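Local coordinates for protein DJ-1 homolog D (Arabidopsis thaliana, PDB 4OGG) that is a plant member of the DJ-1/PfpI family that carries two such domains in tandem on a single chain, at residues E174-F179 / P214-Q219; I198-G203 / C223-V228; D236-A241 / F259-N264; D274-P279 / N295-F300. All blocks are in the same frame, centred on the assembly; numbering follows the deposited sequence.

Following the chain, contact 1 opens at helix 176-186 of the first DJ-1/PfpI domain and closes on helix 208-221 of the second. Contact 2 starts inside that 34-residue loop, at strand 197-201, and closes past it at strand 224-228, so the two cross. Contact 3 follows in series and closes a 17-residue loop in the small sheet. Contact 4, also in series, closes 15 residues between strand 275-278 and helix 291-302. Strands 197-201 and 275-278 are sheet neighbours, with Leu199 bonded to Ala275 and Val277, which joins contacts 2 and 4. Thr262 OG1, bonded to Ala227 N, ties contact 3 to contact 2, and Phe215 of contact 1 packs on Phe200, Val225 and Phe259.

Contact 1. Residues E174-F179 / P214-Q219; sequences EGHPEF and PFQSLQ
Pro177 lays its ring alongside the side chain of Gln219, and this overlap forms part of a helix-helix interface between the two DJ-1/PfpI domains: helix 176-186 belongs to the first, helix 208-221 to the second. Pro177 CB stands 3.8 Å from Gln219 CB, and the two side chains point the same way. With CG beside the backbone N (chi1 -72°) and the chain extended beyond it, Gln219 runs alongside the proline ring. One turn earlier on its helix, Gln216 reaches across to His176. Its CG is anti to its own carbonyl carbon (chi1 -66°), and the extended chain reaches the edge of the imidazole, with Gln216 CD 3.6 Å from His176 CB. Both side chains also meet Val20 of helix 15-27, so a second helix of the first domain shares the interface. Charge adds a further tie: Glu174 OE2 makes a salt bridge to Lys212 on helix 208-221, beyond the segment 214-219. Phe179 N bonds to Gly175 O, the N-cap residue, at the start of the helix that presents Pro177. The proline's CG lies 3.7 Å from Gln219 CB.

Contact 2. Residues I198-G203 / C223-V228; sequences ILFLCG and CQVDAV
Strands 198-201 and 224-228 run parallel, their axes 4.7 Å apart at closest and 23° from exact alignment, joined by five backbone hydrogen bonds that pass alternately from one strand to the other. Ile198 N gives to Gln224 O, Asp226 N to Ile198 O, Phe200 N to Asp226 O, Val228 N to Phe200 O and Cys202 N to Val228 O; the last, at 2.8 Å, extends the pairing one residue past strand 198-201. Ile198, Phe200, Val225 and Ala227 share one face. There Val225 CG1, anti to its backbone N (chi1 -164°), approaches the Phe200 ring obliquely and lies 3.5 Å from Phe200 CE1. Beyond the strand end, Cys202 SG packs 3.8 Å from Ala227 CB. Helix 208-221 covers this face: Pro214 and Leu218 touch Phe200, and Phe215 meets its ring edge-to-face. Leu199, Leu201, Asp226 and Val228 occupy the other side, where the Leu199 and Val228 side chains cross at about a right angle, Leu199 CD1 lying 3.8 Å from Val228 CG2. Two donors hold the carboxylate of Asp226. Gln224 NE2 reaches Asp226 OD1 at 3.2 Å from above the carboxylate plane, while Asp226 OD2 bonds to Tyr273 OH. On this same face Leu201 touches Val293 and Val297 of helix 291-302. With the sheet layered between helices, the paired strands and helix 208-221 form a beta-alpha-beta crossover at the edge of the parallel core of the DJ-1/PfpI fold.

Contact 3. Residues D236-A241 / F259-N264; sequences DRCPTA and FALTTN
Arg237 leaves its strand with CB 3.8 Å from Phe259 O, and its chain then runs extended from CG to NE. The turn about CD-NE (chi4 -66°) brings the guanidinium back to Ala260, with Arg237 CZ 3.9 Å and NH1 3.3 Å from Ala260 CB; the methyl sits obliquely to the guanidinium plane, and Phe259 C lies near that plane at its edge. The backbones of the two segments pair antiparallel. Cys238 and Phe259 form a hydrogen-bonded pair: Cys238 N gives to Phe259 O at 2.8 Å, and Phe259 N returns a bond of equal length to Cys238 O. Arg237 and Ala260 are the adjoining non-hydrogen-bonded pair, with their side chains on the opposite face of the sheet from those of Cys238 and Phe259. Past it, Leu261 N donates to Asp236 O at 3.0 Å with an N-H...O angle of 165°. Thr240 CG2 packs 4.1 Å from Phe259 CB, while Thr240 OG1 bonds to His257 O. The ring of Phe259, with CG anti to the backbone N (chi1 -178°), leads away to Ala227 and to an edge-to-face meeting with Phe215. Cys238 SG lies 4.3 Å from Leu261 CD2. Pro239 packs on His55 of the second subunit. These short antiparallel strands, 237-238 and 259-260, belong to the small accessory sheet beside the main sheet of the second DJ-1/PfpI domain.

Contact 4. Residues D274-P279 / N295-F300; sequences DALVIP and NIVKEF
Leu276 meets Phe300 through a CH-pi contact: Leu276 CB sits 3.9 Å from the centroid of the Phe300 ring and 18° off its normal, over one face but shifted toward the rim. The same ring touches backbone too. Phe300 CE2 lies 3.5 Å from Ala275 C in an oblique approach, while Ala275 N is near the ring plane, at the edge; the ring is thus set against the strand where residues 275 and 276 join. A cation-pi contact with Lys305 is a further partner of this ring.

Apolar packing continues from the branch of Leu276. Because its CG is anti to the backbone N (chi1 -176°), the two methyls extend to neighbouring helix residues: CD2 is 4.1 Å from Val297 CG2, and CD1 is 4.4 Å from Ile296 CG2. Ile278, two residues along the strand and on the same side, adds a looser touch of CD1 on that Val297 methyl. Segments 275-278 and 295-300 pass 9.5 Å apart at their axes, 134° between their directions. Helix 291-302 lies in the connection from strand 275-278 to its parallel neighbour 307-309, a beta-alpha-beta crossover of the DJ-1/PfpI core sheet.

Backbone and polar bonds complete the strand's surroundings. Leu276 pairs with Pro306 and Ala308, Ala275 and Val277 with Leu199 on the other flank, and Asp274 OD2 accepts a hydrogen bond from Arg197 N.

Contact 1. Residues E174-F179 / P214-Q219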
# COMPACT_ATOMS: atom_id res chain seq x y z
N GLU C 174 -23.24 1.91 -7.50
CA GLU C 174 -24.10 3.02 -7.13
C GLU C 174 -25.55 2.72 -7.49
O GLU C 174 -26.47 3.40 -7.04
CB GLU C 174 -23.64 4.31 -7.80
CG GLU C 174 -22.42 4.91 -7.12
CD GLU C 174 -22.63 5.04 -5.61
OE1 GLU C 174 -23.60 5.71 -5.20
OE2 GLU C 174 -21.83 4.47 -4.85
N GLY C 175 -25.75 1.68 -8.31
CA GLY C 175 -27.09 1.30 -8.70
C GLY C 175 -27.62 0.14 -7.87
O GLY C 175 -28.70 -0.39 -8.14
N HIS C 176 -26.87 -0.26 -6.84
CA HIS C 176 -27.29 -1.37 -5.98
C HIS C 176 -28.73 -1.30 -5.48
O HIS C 176 -29.43 -2.31 -5.49
CB HIS C 176 -26.37 -1.52 -4.77
CG HIS C 176 -25.12 -2.30 -5.03
ND1 HIS C 176 -25.03 -3.28 -5.99
CD2 HIS C 176 -23.92 -2.29 -4.40
CE1 HIS C 176 -23.83 -3.84 -5.94
NE2 HIS C 176 -23.14 -3.26 -4.99
N PRO C 177 -29.19 -0.13 -5.00
CA PRO C 177 -30.57 -0.04 -4.50
C PRO C 177 -31.64 -0.57 -5.46
O PRO C 177 -32.37 -1.51 -5.12
CB PRO C 177 -30.73 1.45 -4.20
CG PRO C 177 -29.34 1.85 -3.77
CD PRO C 177 -28.48 1.15 -4.81
N GLU C 178 -31.72 0.03 -6.64
CA GLU C 178 -32.71 -0.39 -7.63
C GLU C 178 -32.37 -1.77 -8.19
O GLU C 178 -33.26 -2.56 -8.49
CB GLU C 178 -32.79 0.64 -8.76
CG GLU C 178 -33.68 0.21 -9.92
CD GLU C 178 -33.84 1.27 -10.99
OE1 GLU C 178 -32.96 2.15 -11.10
OE2 GLU C 178 -34.84 1.22 -11.73
N PHE C 179 -31.08 -2.05 -8.31
CA PHE C 179 -30.59 -3.33 -8.82
C PHE C 179 -31.14 -4.46 -7.96
O PHE C 179 -31.78 -5.39 -8.45
CB PHE C 179 -29.05 -3.34 -8.76
CG PHE C 179 -28.41 -4.61 -9.25
CD1 PHE C 179 -28.54 -5.02 -10.57
CD2 PHE C 179 -27.59 -5.36 -8.40
CE1 PHE C 179 -27.87 -6.15 -11.04
CE2 PHE C 179 -26.91 -6.49 -8.85
CZ PHE C 179 -27.05 -6.89 -10.18
N PRO C 214 -25.48 -1.71 5.11
CA PRO C 214 -26.78 -1.33 5.68
C PRO C 214 -27.42 -0.18 4.90
O PRO C 214 -28.63 -0.16 4.66
CB PRO C 214 -26.44 -0.94 7.11
CG PRO C 214 -25.21 -1.77 7.41
CD PRO C 214 -24.42 -1.62 6.13
N PHE C 215 -26.58 0.78 4.49
CA PHE C 215 -27.05 1.95 3.76
C PHE C 215 -27.78 1.55 2.48
O PHE C 215 -28.92 1.96 2.24
CB PHE C 215 -25.87 2.88 3.45
CG PHE C 215 -26.27 4.21 2.88
CD1 PHE C 215 -26.29 4.42 1.50
CD2 PHE C 215 -26.62 5.26 3.71
CE1 PHE C 215 -26.65 5.66 0.97
CE2 PHE C 215 -26.99 6.50 3.19
CZ PHE C 215 -27.00 6.70 1.81
N GLN C 216 -27.13 0.74 1.65
CA GLN C 216 -27.74 0.33 0.40
C GLN C 216 -28.84 -0.72 0.58
O GLN C 216 -29.76 -0.79 -0.23
CB GLN C 216 -26.67 -0.15 -0.58
CG GLN C 216 -25.75 0.98 -0.99
CD GLN C 216 -24.98 0.69 -2.25
OE1 GLN C 216 -24.96 1.49 -3.19
NE2 GLN C 216 -24.33 -0.46 -2.29
N SER C 217 -28.75 -1.52 1.64
CA SER C 217 -29.78 -2.52 1.89
C SER C 217 -31.10 -1.81 2.17
O SER C 217 -32.15 -2.18 1.63
CB SER C 217 -29.41 -3.41 3.08
OG SER C 217 -28.32 -4.27 2.78
N LEU C 218 -31.04 -0.78 3.00
CA LEU C 218 -32.24 -0.02 3.34
C LEU C 218 -32.78 0.76 2.15
O LEU C 218 -33.99 0.91 1.99
CB LEU C 218 -31.95 0.91 4.52
CG LEU C 218 -31.63 0.19 5.84
CD1 LEU C 218 -31.14 1.18 6.88
CD2 LEU C 218 -32.88 -0.54 6.33
N GLN C 219 -31.88 1.27 1.31
CA GLN C 219 -32.31 2.00 0.12
C GLN C 219 -32.97 1.04 -0.86
O GLN C 219 -33.87 1.43 -1.61
CB GLN C 219 -31.12 2.67 -0.58
CG GLN C 219 -30.53 3.86 0.15
CD GLN C 219 -29.38 4.47 -0.62
OE1 GLN C 219 -28.45 3.78 -1.01
NE2 GLN C 219 -29.44 5.78 -0.85

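Contact 2. Residues I198-G203 / C223-V228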
# COMPACT_ATOMS: atom_id res chain seq x y z
N ILE C 198 -34.31 7.16 7.14
CA ILE C 198 -33.25 6.69 8.02
C ILE C 198 -32.03 7.60 7.98
O ILE C 198 -31.61 8.04 6.91
CB ILE C 198 -32.81 5.26 7.62
CG1 ILE C 198 -34.04 4.39 7.36
CG2 ILE C 198 -31.95 4.65 8.72
CD1 ILE C 198 -34.97 4.23 8.54
N LEU C 199 -31.46 7.88 9.15
CA LEU C 199 -30.28 8.73 9.26
C LEU C 199 -29.06 7.91 9.67
O LEU C 199 -29.12 7.13 10.62
CB LEU C 199 -30.50 9.84 10.29
CG LEU C 199 -29.28 10.73 10.57
CD1 LEU C 199 -28.93 11.52 9.32
CD2 LEU C 199 -29.56 11.66 11.73
N PHE C 200 -27.96 8.09 8.95
CA PHE C 200 -26.71 7.39 9.24
C PHE C 200 -25.68 8.35 9.80
O PHE C 200 -25.38 9.37 9.18
CB PHE C 200 -26.14 6.76 7.96
CG PHE C 200 -26.60 5.36 7.70
CD1 PHE C 200 -27.95 5.08 7.53
CD2 PHE C 200 -25.68 4.33 7.61
CE1 PHE C 200 -28.38 3.78 7.27
CE2 PHE C 200 -26.09 3.02 7.35
CZ PHE C 200 -27.44 2.75 7.18
N LEU C 201 -25.14 8.04 10.97
CA LEU C 201 -24.11 8.88 11.59
C LEU C 201 -22.77 8.36 11.09
O LEU C 201 -22.27 7.33 11.55
CB LEU C 201 -24.18 8.78 13.11
CG LEU C 201 -25.44 9.39 13.74
CD1 LEU C 201 -25.51 9.06 15.22
CD2 LEU C 201 -25.41 10.90 13.52
N CYS C 202 -22.19 9.09 10.14
CA CYS C 202 -20.92 8.70 9.53
C CYS C 202 -19.73 9.53 10.01
O CYS C 202 -19.89 10.53 10.71
CB CYS C 202 -21.02 8.80 8.01
SG CYS C 202 -22.37 7.82 7.29
N GLY C 203 -18.54 9.11 9.60
CA GLY C 203 -17.32 9.80 9.96
C GLY C 203 -16.13 9.19 9.25
O GLY C 203 -16.24 8.11 8.67
N CYS C 223 -36.47 2.80 1.22
CA CYS C 223 -36.34 3.82 2.26
C CYS C 223 -35.51 5.01 1.80
O CYS C 223 -34.66 4.89 0.92
CB CYS C 223 -35.68 3.23 3.51
SG CYS C 223 -36.47 1.78 4.23
N GLN C 224 -35.78 6.17 2.39
CA GLN C 224 -35.01 7.37 2.09
C GLN C 224 -33.91 7.31 3.14
O GLN C 224 -34.19 7.34 4.34
CB GLN C 224 -35.86 8.63 2.28
CG GLN C 224 -35.09 9.94 2.15
CD GLN C 224 -34.36 10.06 0.82
OE1 GLN C 224 -34.95 9.87 -0.24
NE2 GLN C 224 -33.08 10.39 0.88
N VAL C 225 -32.66 7.22 2.70
CA VAL C 225 -31.55 7.12 3.64
C VAL C 225 -30.55 8.25 3.46
O VAL C 225 -30.02 8.47 2.38
CB VAL C 225 -30.81 5.77 3.46
CG1 VAL C 225 -29.92 5.50 4.65
CG2 VAL C 225 -31.83 4.65 3.27
N ASP C 226 -30.29 8.98 4.55
CA ASP C 226 -29.34 10.09 4.52
C ASP C 226 -28.11 9.78 5.35
O ASP C 226 -28.18 9.08 6.36
CB ASP C 226 -30.00 11.37 5.03
CG ASP C 226 -31.22 11.78 4.21
OD1 ASP C 226 -31.12 11.78 2.97
OD2 ASP C 226 -32.26 12.09 4.82
N ALA C 227 -26.97 10.33 4.93
CA ALA C 227 -25.71 10.12 5.63
C ALA C 227 -25.11 11.48 5.97
O ALA C 227 -24.98 12.34 5.10
CB ALA C 227 -24.75 9.32 4.76
N VAL C 228 -24.73 11.66 7.23
CA VAL C 228 -24.14 12.92 7.66
C VAL C 228 -22.88 12.71 8.50
O VAL C 228 -22.67 11.64 9.07
CB VAL C 228 -25.14 13.75 8.51
CG1 VAL C 228 -26.41 14.00 7.71
CG2 VAL C 228 -25.45 13.02 9.81

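Contact 3. Residues D236-A241 / F259-N264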
# COMPACT_ATOMS: atom_id res chain seq x y z
N ASP C 236 -19.44 15.89 0.08
CA ASP C 236 -18.13 15.59 0.64
C ASP C 236 -17.98 14.09 0.78
O ASP C 236 -18.98 13.36 0.81
CB ASP C 236 -17.96 16.25 2.01
CG ASP C 236 -17.85 17.75 1.93
OD1 ASP C 236 -17.07 18.24 1.08
OD2 ASP C 236 -18.52 18.45 2.72
N ARG C 237 -16.75 13.62 0.85
CA ARG C 237 -16.50 12.19 0.99
C ARG C 237 -15.73 11.88 2.26
O ARG C 237 -14.94 12.69 2.75
CB ARG C 237 -15.72 11.67 -0.22
CG ARG C 237 -16.52 11.66 -1.51
CD ARG C 237 -15.71 11.07 -2.65
NE ARG C 237 -16.53 10.86 -3.84
CZ ARG C 237 -17.53 9.99 -3.92
NH1 ARG C 237 -17.84 9.24 -2.87
NH2 ARG C 237 -18.23 9.88 -5.04
N CYS C 238 -15.98 10.69 2.79
CA CYS C 238 -15.32 10.20 3.99
C CYS C 238 -14.52 8.98 3.59
O CYS C 238 -15.04 8.09 2.90
CB CYS C 238 -16.32 9.76 5.05
SG CYS C 238 -17.03 11.06 6.07
N PRO C 239 -13.24 8.91 3.98
CA PRO C 239 -12.46 7.73 3.62
C PRO C 239 -12.96 6.61 4.53
O PRO C 239 -13.48 6.88 5.62
CB PRO C 239 -11.04 8.16 3.94
CG PRO C 239 -11.23 9.06 5.13
CD PRO C 239 -12.42 9.90 4.70
N THR C 240 -12.84 5.36 4.11
CA THR C 240 -13.29 4.27 4.96
C THR C 240 -12.15 3.32 5.26
O THR C 240 -11.10 3.36 4.62
CB THR C 240 -14.45 3.48 4.32
OG1 THR C 240 -13.98 2.81 3.13
CG2 THR C 240 -15.61 4.41 3.97
N ALA C 241 -12.37 2.46 6.25
CA ALA C 241 -11.36 1.49 6.64
C ALA C 241 -11.87 0.09 6.41
O ALA C 241 -13.02 -0.22 6.72
CB ALA C 241 -10.98 1.68 8.11
N PHE C 259 -16.74 7.16 0.88
CA PHE C 259 -18.20 7.20 0.95
C PHE C 259 -18.70 8.63 0.92
O PHE C 259 -18.22 9.48 1.66
CB PHE C 259 -18.67 6.48 2.22
CG PHE C 259 -20.16 6.43 2.37
CD1 PHE C 259 -20.85 7.49 2.94
CD2 PHE C 259 -20.87 5.32 1.92
CE1 PHE C 259 -22.24 7.44 3.07
CE2 PHE C 259 -22.26 5.27 2.05
CZ PHE C 259 -22.94 6.33 2.63
N ALA C 260 -19.67 8.89 0.05
CA ALA C 260 -20.23 10.23 -0.11
C ALA C 260 -21.41 10.52 0.81
O ALA C 260 -22.37 9.76 0.86
CB ALA C 260 -20.63 10.46 -1.56
N LEU C 261 -21.33 11.64 1.53
CA LEU C 261 -22.40 12.05 2.42
C LEU C 261 -23.53 12.62 1.57
O LEU C 261 -23.30 13.04 0.44
CB LEU C 261 -21.91 13.10 3.42
CG LEU C 261 -20.77 12.66 4.35
CD1 LEU C 261 -20.41 13.80 5.28
CD2 LEU C 261 -21.20 11.44 5.15
N THR C 262 -24.74 12.63 2.12
CA THR C 262 -25.90 13.12 1.38
C THR C 262 -26.59 14.33 2.00
O THR C 262 -27.27 15.09 1.30
CB THR C 262 -26.96 12.02 1.23
OG1 THR C 262 -27.51 11.72 2.52
CG2 THR C 262 -26.35 10.76 0.64
N THR C 263 -26.43 14.50 3.31
CA THR C 263 -27.08 15.60 4.00
C THR C 263 -26.13 16.40 4.89
O THR C 263 -25.08 15.90 5.31
CB THR C 263 -28.23 15.08 4.88
OG1 THR C 263 -29.01 14.13 4.13
CG2 THR C 263 -29.12 16.22 5.33
N ASN C 264 -26.49 17.65 5.17
CA ASN C 264 -25.66 18.50 6.01
C ASN C 264 -26.01 18.26 7.47
O ASN C 264 -27.17 18.28 7.86
CB ASN C 264 -25.88 19.98 5.67
CG ASN C 264 -25.60 20.29 4.21
OD1 ASN C 264 -24.68 19.75 3.61
ND2 ASN C 264 -26.40 21.18 3.64

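Contact 4. Residues D274-P279 / N295-F300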
# COMPACT_ATOMS: atom_id res chain seq x y z
N ASP C 274 -37.17 8.27 11.03
CA ASP C 274 -37.85 7.19 11.72
C ASP C 274 -36.88 6.24 12.41
O ASP C 274 -37.27 5.46 13.27
CB ASP C 274 -38.71 6.41 10.72
CG ASP C 274 -39.70 7.30 10.00
OD1 ASP C 274 -40.59 7.86 10.66
OD2 ASP C 274 -39.58 7.44 8.76
N ALA C 275 -35.61 6.30 12.01
CA ALA C 275 -34.60 5.44 12.60
C ALA C 275 -33.18 5.98 12.45
O ALA C 275 -32.90 6.80 11.58
CB ALA C 275 -34.68 4.04 12.00
N LEU C 276 -32.29 5.49 13.30
CA LEU C 276 -30.89 5.90 13.29
C LEU C 276 -29.99 4.68 13.15
O LEU C 276 -30.23 3.65 13.77
CB LEU C 276 -30.55 6.62 14.60
CG LEU C 276 -29.15 7.23 14.75
CD1 LEU C 276 -28.99 8.40 13.80
CD2 LEU C 276 -28.96 7.68 16.20
N VAL C 277 -28.97 4.79 12.31
CA VAL C 277 -28.03 3.69 12.12
C VAL C 277 -26.62 4.21 12.35
O VAL C 277 -26.26 5.29 11.88
CB VAL C 277 -28.13 3.10 10.70
CG1 VAL C 277 -27.14 1.95 10.56
CG2 VAL C 277 -29.55 2.60 10.43
N ILE C 278 -25.82 3.44 13.08
CA ILE C 278 -24.46 3.84 13.38
C ILE C 278 -23.42 2.82 12.92
O ILE C 278 -23.26 1.77 13.55
CB ILE C 278 -24.25 4.07 14.89
CG1 ILE C 278 -25.28 5.07 15.42
CG2 ILE C 278 -22.83 4.59 15.15
CD1 ILE C 278 -25.17 5.34 16.91
N PRO C 279 -22.72 3.12 11.82
CA PRO C 279 -21.70 2.20 11.30
C PRO C 279 -20.55 2.09 12.30
O PRO C 279 -20.35 2.98 13.13
CB PRO C 279 -21.26 2.88 10.01
CG PRO C 279 -22.50 3.60 9.56
CD PRO C 279 -23.00 4.19 10.85
N ASN C 295 -26.45 14.33 21.26
CA ASN C 295 -27.80 14.88 21.38
C ASN C 295 -28.77 14.16 20.46
O ASN C 295 -29.91 13.87 20.84
CB ASN C 295 -27.79 16.38 21.05
CG ASN C 295 -27.16 17.22 22.14
OD1 ASN C 295 -26.86 18.40 21.94
ND2 ASN C 295 -26.97 16.63 23.32
N ILE C 296 -28.32 13.85 19.25
CA ILE C 296 -29.15 13.15 18.27
C ILE C 296 -29.48 11.75 18.77
O ILE C 296 -30.61 11.29 18.64
CB ILE C 296 -28.42 13.05 16.91
CG1 ILE C 296 -28.22 14.45 16.33
CG2 ILE C 296 -29.23 12.18 15.95
CD1 ILE C 296 -27.35 14.48 15.10
N VAL C 297 -28.50 11.08 19.36
CA VAL C 297 -28.70 9.74 19.89
C VAL C 297 -29.69 9.75 21.05
O VAL C 297 -30.58 8.89 21.13
CB VAL C 297 -27.37 9.13 20.38
CG1 VAL C 297 -27.63 7.79 21.05
CG2 VAL C 297 -26.42 8.96 19.20
N LYS C 298 -29.54 10.71 21.95
CA LYS C 298 -30.43 10.82 23.11
C LYS C 298 -31.86 11.06 22.65
O LYS C 298 -32.81 10.53 23.23
CB LYS C 298 -29.97 11.97 24.01
CG LYS C 298 -28.59 11.77 24.61
CD LYS C 298 -28.16 12.99 25.42
CE LYS C 298 -26.77 12.81 25.99
NZ LYS C 298 -26.34 14.01 26.76
N GLU C 299 -32.01 11.86 21.60
CA GLU C 299 -33.33 12.17 21.06
C GLU C 299 -34.03 10.92 20.55
O GLU C 299 -35.17 10.65 20.91
CB GLU C 299 -33.20 13.20 19.93
CG GLU C 299 -34.53 13.74 19.44
CD GLU C 299 -34.36 14.91 18.49
OE1 GLU C 299 -33.69 15.89 18.88
OE2 GLU C 299 -34.89 14.85 17.37
N PHE C 300 -33.35 10.15 19.70
CA PHE C 300 -33.93 8.93 19.16
C PHE C 300 -34.23 7.93 20.26
O PHE C 300 -35.27 7.26 20.25
CB PHE C 300 -33.00 8.27 18.14
CG PHE C 300 -33.06 8.88 16.77
CD1 PHE C 300 -32.46 10.11 16.51
CD2 PHE C 300 -33.73 8.23 15.74
CE1 PHE C 300 -32.52 10.67 15.23
CE2 PHE C 300 -33.79 8.78 14.46
CZ PHE C 300 -33.19 10.01 14.21